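Local structure of Syntaxin1 (2XHE) at residues Q69-S74 and R163-N168; D92-I97 and T152-V157; K103-L108 and H230-D235; K113-A118 and R134-Q139. The protein probably acts as a SNARE of the syntaxin family, binding partner SNAREs to promote membrane fusion during vesicle transport. All coordinates share one frame; numbering follows the deposited sequence.

Interaction 1 of 4, residues Q69-S74 and R163-N168; sequences QLHTES and RRYGEN
The imidazole of His71 points its edge at the face of the Tyr165 phenol ring in an offset T-shaped stack, with the two planes at 84° and the ring centroids 5.6 Å apart. Because the approach is offset, ND1 of His71 lies nearest not to the middle of the phenol but to its CE1, at 3.9 Å. The backbone of the same histidine also takes part: His71 O lies in the plane of the Tyr165 ring, at its edge, 3.6 Å from CE1. One residue thus meets the tyrosine twice, once with the imidazole edge turned to the ring face and once with its carbonyl oxygen at the ring edge. Beyond the ring, the tyrosine OH reaches the methylene of Ser74. The serine OG is turned beside its own backbone N (chi1 -78°) and bonds weakly to Leu70 O, while CB faces the phenol oxygen. At the exposed margin, the methyl CG2 of Thr72 rests 4.3 Å from NH2 of Arg164. The other imidazole nitrogen, His71 NE2, is hydrogen-bonded to Gln158, one more tie to helix 131-171. The contact joins the end of helix 44-72 to helix 131-171 within the helical bundle. Helix 80-116 closes over His71 and Ser74 with Met94 and Leu86, while helix 214-237 covers the histidine and tyrosine with Leu222, Asp218 and Ile219, and its Arg215 hydrogen-bonds to Ser74 O.

Interaction 2 of 4, residues D92-I97 and T152-V157; sequences DTMARI and TRYNDV
The phenol oxygen of Tyr154 is the polar atom of this contact, yet what it meets on segment 92-97 is carbon: Met94 CG lies 3.7 Å from Tyr154 OH, and no hydrogen bond passes between the two segments. The setting is the interior of a helical bundle, in which helices 80-116 and 131-171 belong to the N-terminal three-helix unit of syntaxins. Tyr154 starts out toward helix 80-116, and a chi1 of -172° extends the ring in that direction, where it spans most of the gap between the two backbones. Met94 runs across its hydroxyl end at about a right angle. Ile97 divides its two branches over the same ring: the longer branch, through CG1, brings CD1 to the CE1 corner, while the shorter covers the middle of one face. The tyrosine also touches Ile64 of helix 44-72, and Ser225 and Leu229 of helix 214-237, so a single aromatic side chain meets every other long helix of the bundle. The shorter isoleucine branch makes a CH-pi contact, with Ile97 CG2 4.0 Å from the Tyr154 ring centroid and only 10° off the ring normal.

Interaction 3 of 4, residues K103-L108 and H230-D235; sequences KIRADL and HEMFTD
Segments 103-108 and 230-235 run nearly parallel, their axes inclined by 18° and approaching to 12.4 Å, with Arg105 and Met232 bringing their CA atoms nearest. That spacing is bridged by a salt-bridge network between helix 80-116 of the N-terminal bundle and helix 214-237 of the SNARE-motif region, a pairing consistent with the closed form of syntaxins. Arg105 starts out extended (chi1 172°), then bends at the next two torsions to bring its guanidinium against the second helix. Two acidic residues one turn apart, Glu231 and Asp235, receive it. The end of the guanidinium grips a single carboxylate oxygen: Arg105 NH1 lies 3.0 Å and NH2 3.1 Å from Glu231 OE2, an atom lying in the guanidinium plane although the two planar groups are turned 48° apart. Arg105 NH1 also forms a salt bridge to Asp235 OD1, 3.0 Å away, and this carboxylate is nearly coplanar with the guanidinium. A second, weak partner of Asp235 is Lys109, too distant for more than a long ion pair. The shared guanidinium probably offsets the repulsion between the two carboxylates. One face of the guanidinium is covered by an apolar chain, Met232, whose CG sits 3.7 Å above the plane, over its centre.

Interaction 4 of 4, residues K113-A118 and R134-Q139; sequences KENKRA and RIRQSQ
The guanidinium of Arg136 receives both its partners from segment 113-118 at its edge, near its plane: Glu114 OE1 and Asn115 OD1, each directed at NH1. Both partner groups stand almost upright to it, the carboxylate plane turned by 89° and the amide plane by 83°. The amide makes the shorter bond. Arg136 NH1 donates to Asn115 OD1 over 2.9 Å, approaching almost straight out along the amide carbonyl. The link to the glutamate is a weak hydrogen bond and salt bridge, with 3.5 Å between Arg136 NH1 and Glu114 OE1. The arginine chain runs out from helix 131-171 and bends at chi3, which lays the guanidinium alongside Glu114 and Asn115, and its own aliphatic part passes close to the same acceptor: Arg136 CB lies 3.4 Å from Asn115 OD1. Asn115 ND2 lies 4.0 Å from CG of Gln137, the residue after Arg136. Phe46 of helix 44-72 and Met43 pack against the arginine as well, which puts the contact near the start of helix 44-72 and the end of helix 80-116. Here one nitrogen, NH1, serves a neutral and an acidic acceptor next to each other in sequence, set far enough apart for each to take its own N-H; the weak salt bridge to Glu114 probably gives the cation some charge compensation, while the neutral amide supplies the shorter bond.

From the N terminus, helix 44-72 leads into segment 69-74, the first partner of interaction 1, and helix 80-116 then supplies one segment each to interactions 2, 3 and 4. The chain turns into helix 131-171, and three of the loops then close in reverse order: interaction 4 first, across only 15 residues, then interaction 2 around it, and interaction 1 around both. These three tie together the N-terminal helices, from one end of the bundle to the other. Interaction 3 closes last, through helix 214-237; it encloses interaction 4 and crosses interactions 1 and 2. Interaction 2 touches interaction 1 through Met94 and His71, and interaction 3 through Thr152, Asn155 and Phe233.

Interaction 1 of 4, residues Q69-S74 and R163-N168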
loop_
_atom_site.group_PDB
_atom_site.type_symbol
_atom_site.label_atom_id
_atom_site.label_comp_id
_atom_site.label_asym_id
_atom_site.label_seq_id
_atom_site.Cartn_x
_atom_site.Cartn_y
_atom_site.Cartn_z
ATOM N N GLN B 69 14.883 28.122 16.793
ATOM C CA GLN B 69 14.626 29.247 17.694
ATOM C C GLN B 69 15.752 30.277 17.687
ATOM O O GLN B 69 15.512 31.470 17.495
ATOM C CB GLN B 69 14.393 28.757 19.121
ATOM C CG GLN B 69 13.221 27.818 19.255
ATOM C CD GLN B 69 13.011 27.368 20.681
ATOM O OE1 GLN B 69 13.723 27.797 21.592
ATOM N NE2 GLN B 69 12.027 26.496 20.888
ATOM N N LEU B 70 16.980 29.815 17.901
ATOM C CA LEU B 70 18.131 30.711 17.950
ATOM C C LEU B 70 18.188 31.675 16.762
ATOM O O LEU B 70 18.755 32.763 16.867
ATOM C CB LEU B 70 19.434 29.913 18.051
ATOM C CG LEU B 70 19.661 29.102 19.327
ATOM C CD1 LEU B 70 21.068 28.522 19.337
ATOM C CD2 LEU B 70 19.426 29.966 20.560
ATOM N N HIS B 71 17.601 31.273 15.639
ATOM C CA HIS B 71 17.574 32.109 14.441
ATOM C C HIS B 71 16.482 33.174 14.491
ATOM O O HIS B 71 16.759 34.365 14.311
ATOM C CB HIS B 71 17.391 31.254 13.189
ATOM C CG HIS B 71 18.674 30.771 12.594
ATOM N ND1 HIS B 71 19.702 31.624 12.249
ATOM C CD2 HIS B 71 19.094 29.527 12.266
ATOM C CE1 HIS B 71 20.700 30.925 11.744
ATOM N NE2 HIS B 71 20.358 29.648 11.744
ATOM N N THR B 72 15.244 32.738 14.722
ATOM C CA THR B 72 14.100 33.646 14.765
ATOM C C THR B 72 14.144 34.510 16.019
ATOM O O THR B 72 13.367 35.456 16.165
ATOM C CB THR B 72 12.751 32.889 14.722
ATOM O OG1 THR B 72 12.641 32.024 15.861
ATOM C CG2 THR B 72 12.619 32.074 13.426
ATOM N N GLU B 73 15.063 34.173 16.918
ATOM C CA GLU B 73 15.249 34.914 18.157
ATOM C C GLU B 73 16.241 36.062 17.951
ATOM O O GLU B 73 16.198 37.066 18.664
ATOM C CB GLU B 73 15.720 33.970 19.268
ATOM C CG GLU B 73 15.632 34.540 20.678
ATOM C CD GLU B 73 16.042 33.534 21.744
ATOM O OE1 GLU B 73 15.743 32.329 21.577
ATOM O OE2 GLU B 73 16.663 33.951 22.749
ATOM N N SER B 74 17.128 35.915 16.969
ATOM C CA SER B 74 18.060 36.986 16.624
ATOM C C SER B 74 17.370 38.082 15.815
ATOM O O SER B 74 18.024 38.976 15.285
ATOM C CB SER B 74 19.282 36.448 15.874
ATOM O OG SER B 74 20.200 35.830 16.758
ATOM N N ARG B 163 16.614 33.449 3.955
ATOM C CA ARG B 163 15.752 34.238 3.084
ATOM C C ARG B 163 15.168 35.429 3.844
ATOM O O ARG B 163 15.096 36.536 3.311
ATOM C CB ARG B 163 14.643 33.361 2.490
ATOM C CG ARG B 163 13.591 34.109 1.682
ATOM C CD ARG B 163 12.811 33.167 0.757
ATOM N NE ARG B 163 12.630 31.831 1.326
ATOM C CZ ARG B 163 11.765 31.534 2.293
ATOM N NH1 ARG B 163 10.999 32.481 2.823
ATOM N NH2 ARG B 163 11.675 30.290 2.740
ATOM N N ARG B 164 14.764 35.199 5.092
ATOM C CA ARG B 164 14.234 36.269 5.934
ATOM C C ARG B 164 15.337 36.982 6.725
ATOM O O ARG B 164 15.103 38.043 7.306
ATOM C CB ARG B 164 13.149 35.744 6.882
ATOM C CG ARG B 164 13.613 34.652 7.831
ATOM C CD ARG B 164 12.734 34.582 9.074
ATOM N NE ARG B 164 11.318 34.398 8.762
ATOM C CZ ARG B 164 10.656 33.251 8.900
ATOM N NH1 ARG B 164 9.367 33.187 8.592
ATOM N NH2 ARG B 164 11.279 32.169 9.350
ATOM N N TYR B 165 16.532 36.396 6.740
ATOM C CA TYR B 165 17.705 37.006 7.367
ATOM C C TYR B 165 18.311 38.006 6.401
ATOM O O TYR B 165 19.419 38.493 6.602
ATOM C CB TYR B 165 18.750 35.943 7.690
ATOM C CG TYR B 165 19.198 35.899 9.131
ATOM C CD1 TYR B 165 18.365 35.400 10.123
ATOM C CD2 TYR B 165 20.465 36.325 9.492
ATOM C CE1 TYR B 165 18.775 35.343 11.439
ATOM C CE2 TYR B 165 20.886 36.273 10.801
ATOM C CZ TYR B 165 20.037 35.781 11.773
ATOM O OH TYR B 165 20.457 35.731 13.085
ATOM N N GLY B 166 17.578 38.278 5.330
ATOM C CA GLY B 166 17.967 39.277 4.361
ATOM C C GLY B 166 16.792 40.194 4.116
ATOM O O GLY B 166 16.968 41.382 3.873
ATOM N N GLU B 167 15.587 39.636 4.194
ATOM C CA GLU B 167 14.361 40.402 3.983
ATOM C C GLU B 167 14.039 41.292 5.177
ATOM O O GLU B 167 14.158 42.516 5.105
ATOM C CB GLU B 167 13.176 39.470 3.712
ATOM C CG GLU B 167 13.189 38.806 2.343
ATOM C CD GLU B 167 12.000 37.879 2.134
ATOM O OE1 GLU B 167 11.222 37.680 3.092
ATOM O OE2 GLU B 167 11.845 37.347 1.010
ATOM N N ASN B 168 13.623 40.668 6.274
ATOM C CA ASN B 168 13.204 41.402 7.465
ATOM C C ASN B 168 14.353 41.750 8.416
ATOM O O ASN B 168 14.128 41.964 9.610
ATOM C CB ASN B 168 12.109 40.634 8.222
ATOM C CG ASN B 168 10.794 40.569 7.455
ATOM O OD1 ASN B 168 10.637 41.192 6.404
ATOM N ND2 ASN B 168 9.840 39.813 7.986
#

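Interaction 2 of 4, residues D92-I97 and T152-V157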
loop_
_atom_site.group_PDB
_atom_site.type_symbol
_atom_site.label_atom_id
_atom_site.label_comp_id
_atom_site.label_asym_id
_atom_site.label_seq_id
_atom_site.Cartn_x
_atom_site.Cartn_y
_atom_site.Cartn_z
ATOM N N ASP B 92 27.780 27.193 17.503
ATOM C CA ASP B 92 28.240 26.144 18.399
ATOM C C ASP B 92 27.436 24.874 18.153
ATOM O O ASP B 92 27.998 23.794 17.972
ATOM C CB ASP B 92 28.135 26.589 19.858
ATOM C CG ASP B 92 28.826 25.633 20.810
ATOM O OD1 ASP B 92 28.541 24.416 20.747
ATOM O OD2 ASP B 92 29.653 26.101 21.623
ATOM N N THR B 93 26.115 25.009 18.136
ATOM C CA THR B 93 25.246 23.899 17.756
ATOM C C THR B 93 25.457 23.535 16.286
ATOM O O THR B 93 25.518 22.358 15.945
ATOM C CB THR B 93 23.758 24.214 18.014
ATOM O OG1 THR B 93 23.377 25.363 17.254
ATOM C CG2 THR B 93 23.514 24.500 19.491
ATOM N N MET B 94 25.581 24.551 15.430
ATOM C CA MET B 94 25.847 24.360 14.006
ATOM C C MET B 94 27.060 23.482 13.750
ATOM O O MET B 94 27.060 22.648 12.848
ATOM C CB MET B 94 26.075 25.702 13.310
ATOM C CG MET B 94 24.814 26.415 12.855
ATOM S SD MET B 94 25.210 27.767 11.735
ATOM C CE MET B 94 23.647 28.637 11.725
ATOM N N ALA B 95 28.104 23.699 14.534
ATOM C CA ALA B 95 29.345 22.957 14.390
ATOM C C ALA B 95 29.177 21.548 14.911
ATOM O O ALA B 95 29.839 20.627 14.444
ATOM C CB ALA B 95 30.455 23.656 15.139
ATOM N N ARG B 96 28.304 21.384 15.898
ATOM C CA ARG B 96 28.037 20.052 16.419
ATOM C C ARG B 96 27.214 19.241 15.419
ATOM O O ARG B 96 27.556 18.104 15.090
ATOM C CB ARG B 96 27.336 20.111 17.774
ATOM C CG ARG B 96 27.248 18.742 18.450
ATOM C CD ARG B 96 27.505 18.822 19.946
ATOM N NE ARG B 96 26.916 20.028 20.519
ATOM C CZ ARG B 96 25.606 20.220 20.667
ATOM N NH1 ARG B 96 24.735 19.274 20.278
ATOM N NH2 ARG B 96 25.169 21.366 21.195
ATOM N N ILE B 97 26.131 19.842 14.938
ATOM C CA ILE B 97 25.287 19.228 13.929
ATOM C C ILE B 97 26.142 18.796 12.751
ATOM O O ILE B 97 25.910 17.756 12.143
ATOM C CB ILE B 97 24.193 20.198 13.469
ATOM C CG1 ILE B 97 23.271 20.516 14.648
ATOM C CG2 ILE B 97 23.412 19.612 12.266
ATOM C CD1 ILE B 97 22.094 21.385 14.320
ATOM N N THR B 152 17.452 17.190 5.566
ATOM C CA THR B 152 16.630 18.005 4.700
ATOM C C THR B 152 15.863 18.981 5.562
ATOM O O THR B 152 15.586 20.101 5.144
ATOM C CB THR B 152 15.678 17.147 3.855
ATOM O OG1 THR B 152 16.452 16.374 2.930
ATOM C CG2 THR B 152 14.709 18.022 3.078
ATOM N N ARG B 153 15.532 18.552 6.775
ATOM C CA ARG B 153 14.860 19.435 7.720
ATOM C C ARG B 153 15.811 20.571 8.072
ATOM O O ARG B 153 15.412 21.732 8.119
ATOM C CB ARG B 153 14.414 18.672 8.968
ATOM C CG ARG B 153 13.762 19.542 10.024
ATOM C CD ARG B 153 12.713 20.469 9.422
ATOM N NE ARG B 153 12.114 21.339 10.433
ATOM C CZ ARG B 153 11.539 22.513 10.175
ATOM N NH1 ARG B 153 11.486 22.974 8.929
ATOM N NH2 ARG B 153 11.023 23.231 11.165
ATOM N N TYR B 154 17.078 20.223 8.285
ATOM C CA TYR B 154 18.133 21.201 8.542
ATOM C C TYR B 154 18.280 22.157 7.358
ATOM O O TYR B 154 18.156 23.369 7.508
ATOM C CB TYR B 154 19.453 20.476 8.816
ATOM C CG TYR B 154 20.599 21.352 9.282
ATOM C CD1 TYR B 154 20.455 22.212 10.363
ATOM C CD2 TYR B 154 21.843 21.284 8.661
ATOM C CE1 TYR B 154 21.519 23.004 10.799
ATOM C CE2 TYR B 154 22.911 22.068 9.089
ATOM C CZ TYR B 154 22.746 22.926 10.158
ATOM O OH TYR B 154 23.809 23.704 10.577
ATOM N N ASN B 155 18.538 21.605 6.178
ATOM C CA ASN B 155 18.653 22.407 4.966
ATOM C C ASN B 155 17.483 23.375 4.814
ATOM O O ASN B 155 17.652 24.492 4.319
ATOM C CB ASN B 155 18.762 21.500 3.735
ATOM C CG ASN B 155 18.886 22.278 2.437
ATOM O OD1 ASN B 155 17.879 22.667 1.833
ATOM N ND2 ASN B 155 20.124 22.486 1.982
ATOM N N ASP B 156 16.300 22.952 5.252
ATOM C CA ASP B 156 15.102 23.768 5.093
ATOM C C ASP B 156 15.053 24.935 6.068
ATOM O O ASP B 156 14.673 26.035 5.680
ATOM C CB ASP B 156 13.832 22.922 5.191
ATOM C CG ASP B 156 13.356 22.421 3.832
ATOM O OD1 ASP B 156 13.928 22.835 2.795
ATOM O OD2 ASP B 156 12.401 21.615 3.799
ATOM N N VAL B 157 15.448 24.701 7.320
ATOM C CA VAL B 157 15.471 25.764 8.333
ATOM C C VAL B 157 16.596 26.777 8.088
ATOM O O VAL B 157 16.455 27.954 8.419
ATOM C CB VAL B 157 15.533 25.199 9.781
ATOM C CG1 VAL B 157 16.670 24.217 9.923
ATOM C CG2 VAL B 157 15.671 26.323 10.804
#

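Interaction 3 of 4, residues K103-L108 and H230-D235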
loop_
_atom_site.group_PDB
_atom_site.type_symbol
_atom_site.label_atom_id
_atom_site.label_comp_id
_atom_site.label_asym_id
_atom_site.label_seq_id
_atom_site.Cartn_x
_atom_site.Cartn_y
_atom_site.Cartn_z
ATOM N N LYS B 103 30.307 12.340 11.020
ATOM C CA LYS B 103 30.519 11.019 11.585
ATOM C C LYS B 103 29.523 10.059 10.950
ATOM O O LYS B 103 29.898 8.991 10.474
ATOM C CB LYS B 103 30.370 11.037 13.112
ATOM C CG LYS B 103 31.517 10.345 13.877
ATOM C CD LYS B 103 31.537 8.840 13.672
ATOM C CE LYS B 103 32.956 8.313 13.460
ATOM N NZ LYS B 103 33.811 8.413 14.675
ATOM N N ILE B 104 28.254 10.457 10.941
ATOM C CA ILE B 104 27.195 9.664 10.322
ATOM C C ILE B 104 27.564 9.318 8.887
ATOM O O ILE B 104 27.392 8.178 8.446
ATOM C CB ILE B 104 25.846 10.416 10.312
ATOM C CG1 ILE B 104 25.162 10.311 11.676
ATOM C CG2 ILE B 104 24.938 9.847 9.251
ATOM C CD1 ILE B 104 24.188 11.437 11.964
ATOM N N ARG B 105 28.079 10.306 8.161
ATOM C CA ARG B 105 28.445 10.078 6.772
ATOM C C ARG B 105 29.616 9.101 6.654
ATOM O O ARG B 105 29.666 8.273 5.740
ATOM C CB ARG B 105 28.708 11.391 6.017
ATOM C CG ARG B 105 29.278 11.158 4.630
ATOM C CD ARG B 105 28.832 12.202 3.645
ATOM N NE ARG B 105 29.124 13.551 4.111
ATOM C CZ ARG B 105 29.485 14.543 3.304
ATOM N NH1 ARG B 105 29.602 14.334 1.989
ATOM N NH2 ARG B 105 29.734 15.746 3.810
ATOM N N ALA B 106 30.546 9.181 7.591
ATOM C CA ALA B 106 31.712 8.316 7.540
ATOM C C ALA B 106 31.371 6.900 7.992
ATOM O O ALA B 106 31.922 5.926 7.473
ATOM C CB ALA B 106 32.839 8.897 8.366
ATOM N N ASP B 107 30.468 6.786 8.963
ATOM C CA ASP B 107 30.020 5.476 9.410
ATOM C C ASP B 107 29.230 4.809 8.285
ATOM O O ASP B 107 29.392 3.616 8.041
ATOM C CB ASP B 107 29.183 5.559 10.702
ATOM C CG ASP B 107 30.035 5.756 11.962
ATOM O OD1 ASP B 107 31.222 5.361 11.974
ATOM O OD2 ASP B 107 29.502 6.305 12.952
ATOM N N LEU B 108 28.387 5.576 7.589
ATOM C CA LEU B 108 27.658 5.031 6.438
ATOM C C LEU B 108 28.619 4.543 5.350
ATOM O O LEU B 108 28.584 3.370 4.978
ATOM C CB LEU B 108 26.664 6.044 5.862
ATOM C CG LEU B 108 25.414 6.278 6.707
ATOM C CD1 LEU B 108 24.505 7.327 6.079
ATOM C CD2 LEU B 108 24.671 4.969 6.975
ATOM N N HIS B 230 24.421 20.668 0.465
ATOM C CA HIS B 230 24.386 20.354 -0.959
ATOM C C HIS B 230 25.430 19.313 -1.342
ATOM O O HIS B 230 25.110 18.300 -1.964
ATOM C CB HIS B 230 24.583 21.606 -1.808
ATOM C CG HIS B 230 24.605 21.331 -3.278
ATOM N ND1 HIS B 230 23.513 21.542 -4.089
ATOM C CD2 HIS B 230 25.580 20.835 -4.075
ATOM C CE1 HIS B 230 23.816 21.197 -5.327
ATOM N NE2 HIS B 230 25.064 20.763 -5.346
ATOM N N GLU B 231 26.680 19.571 -0.982
ATOM C CA GLU B 231 27.745 18.629 -1.262
ATOM C C GLU B 231 27.356 17.267 -0.723
ATOM O O GLU B 231 27.555 16.248 -1.382
ATOM C CB GLU B 231 29.059 19.089 -0.628
ATOM C CG GLU B 231 30.216 18.123 -0.849
ATOM C CD GLU B 231 31.045 17.916 0.405
ATOM O OE1 GLU B 231 32.014 18.682 0.618
ATOM O OE2 GLU B 231 30.727 16.984 1.179
ATOM N N MET B 232 26.798 17.253 0.481
ATOM C CA MET B 232 26.438 15.995 1.132
ATOM C C MET B 232 25.301 15.294 0.383
ATOM O O MET B 232 25.425 14.136 -0.034
ATOM C CB MET B 232 26.054 16.244 2.593
ATOM C CG MET B 232 25.712 14.988 3.384
ATOM S SD MET B 232 24.013 14.432 3.149
ATOM C CE MET B 232 23.097 15.794 3.863
ATOM N N PHE B 233 24.194 16.009 0.213
ATOM C CA PHE B 233 23.056 15.489 -0.522
ATOM C C PHE B 233 23.495 14.924 -1.866
ATOM O O PHE B 233 22.954 13.917 -2.331
ATOM C CB PHE B 233 22.000 16.575 -0.727
ATOM C CG PHE B 233 21.238 16.935 0.523
ATOM C CD1 PHE B 233 20.676 15.952 1.324
ATOM C CD2 PHE B 233 21.050 18.260 0.873
ATOM C CE1 PHE B 233 19.959 16.285 2.452
ATOM C CE2 PHE B 233 20.338 18.595 1.991
ATOM C CZ PHE B 233 19.796 17.605 2.789
ATOM N N THR B 234 24.480 15.561 -2.486
ATOM C CA THR B 234 24.915 15.126 -3.805
ATOM C C THR B 234 25.430 13.683 -3.812
ATOM O O THR B 234 24.866 12.821 -4.492
ATOM C CB THR B 234 25.953 16.076 -4.423
ATOM O OG1 THR B 234 25.388 17.388 -4.558
ATOM C CG2 THR B 234 26.358 15.573 -5.786
ATOM N N ASP B 235 26.486 13.405 -3.055
ATOM C CA ASP B 235 27.005 12.042 -3.024
ATOM C C ASP B 235 26.141 11.103 -2.174
ATOM O O ASP B 235 26.388 9.898 -2.146
ATOM C CB ASP B 235 28.481 11.991 -2.597
ATOM C CG ASP B 235 28.665 12.162 -1.108
ATOM O OD1 ASP B 235 28.625 13.319 -0.638
ATOM O OD2 ASP B 235 28.864 11.141 -0.411
#

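Interaction 4 of 4, residues K113-A118 and R134-Q139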
loop_
_atom_site.group_PDB
_atom_site.type_symbol
_atom_site.label_atom_id
_atom_site.label_comp_id
_atom_site.label_asym_id
_atom_site.label_seq_id
_atom_site.Cartn_x
_atom_site.Cartn_y
_atom_site.Cartn_z
ATOM N N LYS B 113 31.387 0.372 1.819
ATOM C CA LYS B 113 32.598 -0.366 1.477
ATOM C C LYS B 113 32.597 -1.750 2.124
ATOM O O LYS B 113 32.909 -2.744 1.476
ATOM C CB LYS B 113 33.850 0.420 1.886
ATOM C CG LYS B 113 34.060 1.710 1.092
ATOM C CD LYS B 113 35.306 2.472 1.550
ATOM C CE LYS B 113 35.489 3.771 0.761
ATOM N NZ LYS B 113 36.633 4.591 1.254
ATOM N N GLU B 114 32.240 -1.812 3.402
ATOM C CA GLU B 114 32.166 -3.090 4.109
ATOM C C GLU B 114 31.247 -4.073 3.383
ATOM O O GLU B 114 31.596 -5.244 3.221
ATOM C CB GLU B 114 31.699 -2.893 5.559
ATOM C CG GLU B 114 32.801 -2.987 6.610
ATOM C CD GLU B 114 32.290 -2.724 8.024
ATOM O OE1 GLU B 114 31.222 -2.090 8.163
ATOM O OE2 GLU B 114 32.954 -3.146 8.999
ATOM N N ASN B 115 30.081 -3.590 2.952
ATOM C CA ASN B 115 29.100 -4.418 2.244
ATOM C C ASN B 115 29.574 -4.784 0.839
ATOM O O ASN B 115 29.563 -5.951 0.446
ATOM C CB ASN B 115 27.730 -3.717 2.173
ATOM C CG ASN B 115 27.050 -3.592 3.537
ATOM O OD1 ASN B 115 27.605 -3.984 4.566
ATOM N ND2 ASN B 115 25.846 -3.034 3.545
ATOM N N LYS B 116 29.992 -3.771 0.088
ATOM C CA LYS B 116 30.494 -3.951 -1.268
ATOM C C LYS B 116 31.597 -5.007 -1.305
ATOM O O LYS B 116 31.587 -5.895 -2.155
ATOM C CB LYS B 116 31.003 -2.614 -1.812
ATOM C CG LYS B 116 31.075 -2.535 -3.319
ATOM C CD LYS B 116 30.944 -1.096 -3.814
ATOM C CE LYS B 116 30.848 -1.061 -5.342
ATOM N NZ LYS B 116 30.494 0.288 -5.879
ATOM N N ARG B 117 32.538 -4.911 -0.372
ATOM C CA ARG B 117 33.635 -5.867 -0.272
ATOM C C ARG B 117 33.202 -7.135 0.448
ATOM O O ARG B 117 34.007 -7.770 1.139
ATOM C CB ARG B 117 34.824 -5.255 0.476
ATOM C CG ARG B 117 35.585 -4.166 -0.277
ATOM C CD ARG B 117 36.920 -3.871 0.410
ATOM N NE ARG B 117 37.843 -5.005 0.324
ATOM C CZ ARG B 117 38.986 -5.105 1.001
ATOM N NH1 ARG B 117 39.359 -4.140 1.832
ATOM N NH2 ARG B 117 39.756 -6.176 0.849
ATOM N N ALA B 118 31.932 -7.499 0.298
ATOM C CA ALA B 118 31.393 -8.684 0.959
ATOM C C ALA B 118 30.307 -9.358 0.126
ATOM O O ALA B 118 29.818 -10.431 0.489
ATOM C CB ALA B 118 30.860 -8.331 2.339
ATOM N N ARG B 134 22.372 -9.531 4.545
ATOM C CA ARG B 134 20.994 -9.055 4.457
ATOM C C ARG B 134 20.715 -7.961 5.490
ATOM O O ARG B 134 20.197 -6.892 5.144
ATOM C CB ARG B 134 20.011 -10.212 4.630
ATOM C CG ARG B 134 19.915 -11.145 3.426
ATOM C CD ARG B 134 19.007 -12.330 3.730
ATOM N NE ARG B 134 17.718 -11.883 4.252
ATOM C CZ ARG B 134 17.001 -12.557 5.145
ATOM N NH1 ARG B 134 17.448 -13.711 5.623
ATOM N NH2 ARG B 134 15.844 -12.067 5.568
ATOM N N ILE B 135 21.062 -8.241 6.751
ATOM C CA ILE B 135 20.921 -7.288 7.849
ATOM C C ILE B 135 21.710 -6.014 7.589
ATOM O O ILE B 135 21.193 -4.910 7.736
ATOM C CB ILE B 135 21.380 -7.905 9.185
ATOM C CG1 ILE B 135 20.327 -8.885 9.702
ATOM C CG2 ILE B 135 21.642 -6.828 10.233
ATOM C CD1 ILE B 135 20.854 -9.880 10.703
ATOM N N ARG B 136 22.967 -6.169 7.198
ATOM C CA ARG B 136 23.798 -5.016 6.885
ATOM C C ARG B 136 23.144 -4.124 5.828
ATOM O O ARG B 136 23.131 -2.899 5.956
ATOM C CB ARG B 136 25.179 -5.469 6.403
ATOM C CG ARG B 136 25.989 -6.247 7.432
ATOM C CD ARG B 136 27.305 -6.745 6.841
ATOM N NE ARG B 136 28.389 -6.611 7.805
ATOM C CZ ARG B 136 29.128 -5.518 7.947
ATOM N NH1 ARG B 136 28.906 -4.467 7.169
ATOM N NH2 ARG B 136 30.084 -5.477 8.867
ATOM N N GLN B 137 22.598 -4.746 4.786
ATOM C CA GLN B 137 21.994 -4.009 3.682
ATOM C C GLN B 137 20.714 -3.273 4.063
ATOM O O GLN B 137 20.521 -2.132 3.649
ATOM C CB GLN B 137 21.757 -4.925 2.485
ATOM C CG GLN B 137 23.027 -5.236 1.712
ATOM C CD GLN B 137 22.833 -6.295 0.640
ATOM O OE1 GLN B 137 21.794 -6.963 0.581
ATOM N NE2 GLN B 137 23.844 -6.460 -0.207
ATOM N N SER B 138 19.847 -3.899 4.855
ATOM C CA SER B 138 18.637 -3.204 5.292
ATOM C C SER B 138 18.930 -2.086 6.289
ATOM O O SER B 138 18.275 -1.045 6.257
ATOM C CB SER B 138 17.575 -4.165 5.825
ATOM O OG SER B 138 18.135 -5.092 6.721
ATOM N N GLN B 139 19.919 -2.294 7.159
ATOM C CA GLN B 139 20.383 -1.239 8.061
ATOM C C GLN B 139 20.960 -0.065 7.268
ATOM O O GLN B 139 20.627 1.103 7.509
ATOM C CB GLN B 139 21.461 -1.761 9.028
ATOM C CG GLN B 139 21.004 -2.775 10.080
ATOM C CD GLN B 139 20.125 -2.170 11.170
ATOM O OE1 GLN B 139 19.937 -0.956 11.248
ATOM N NE2 GLN B 139 19.576 -3.029 12.013
#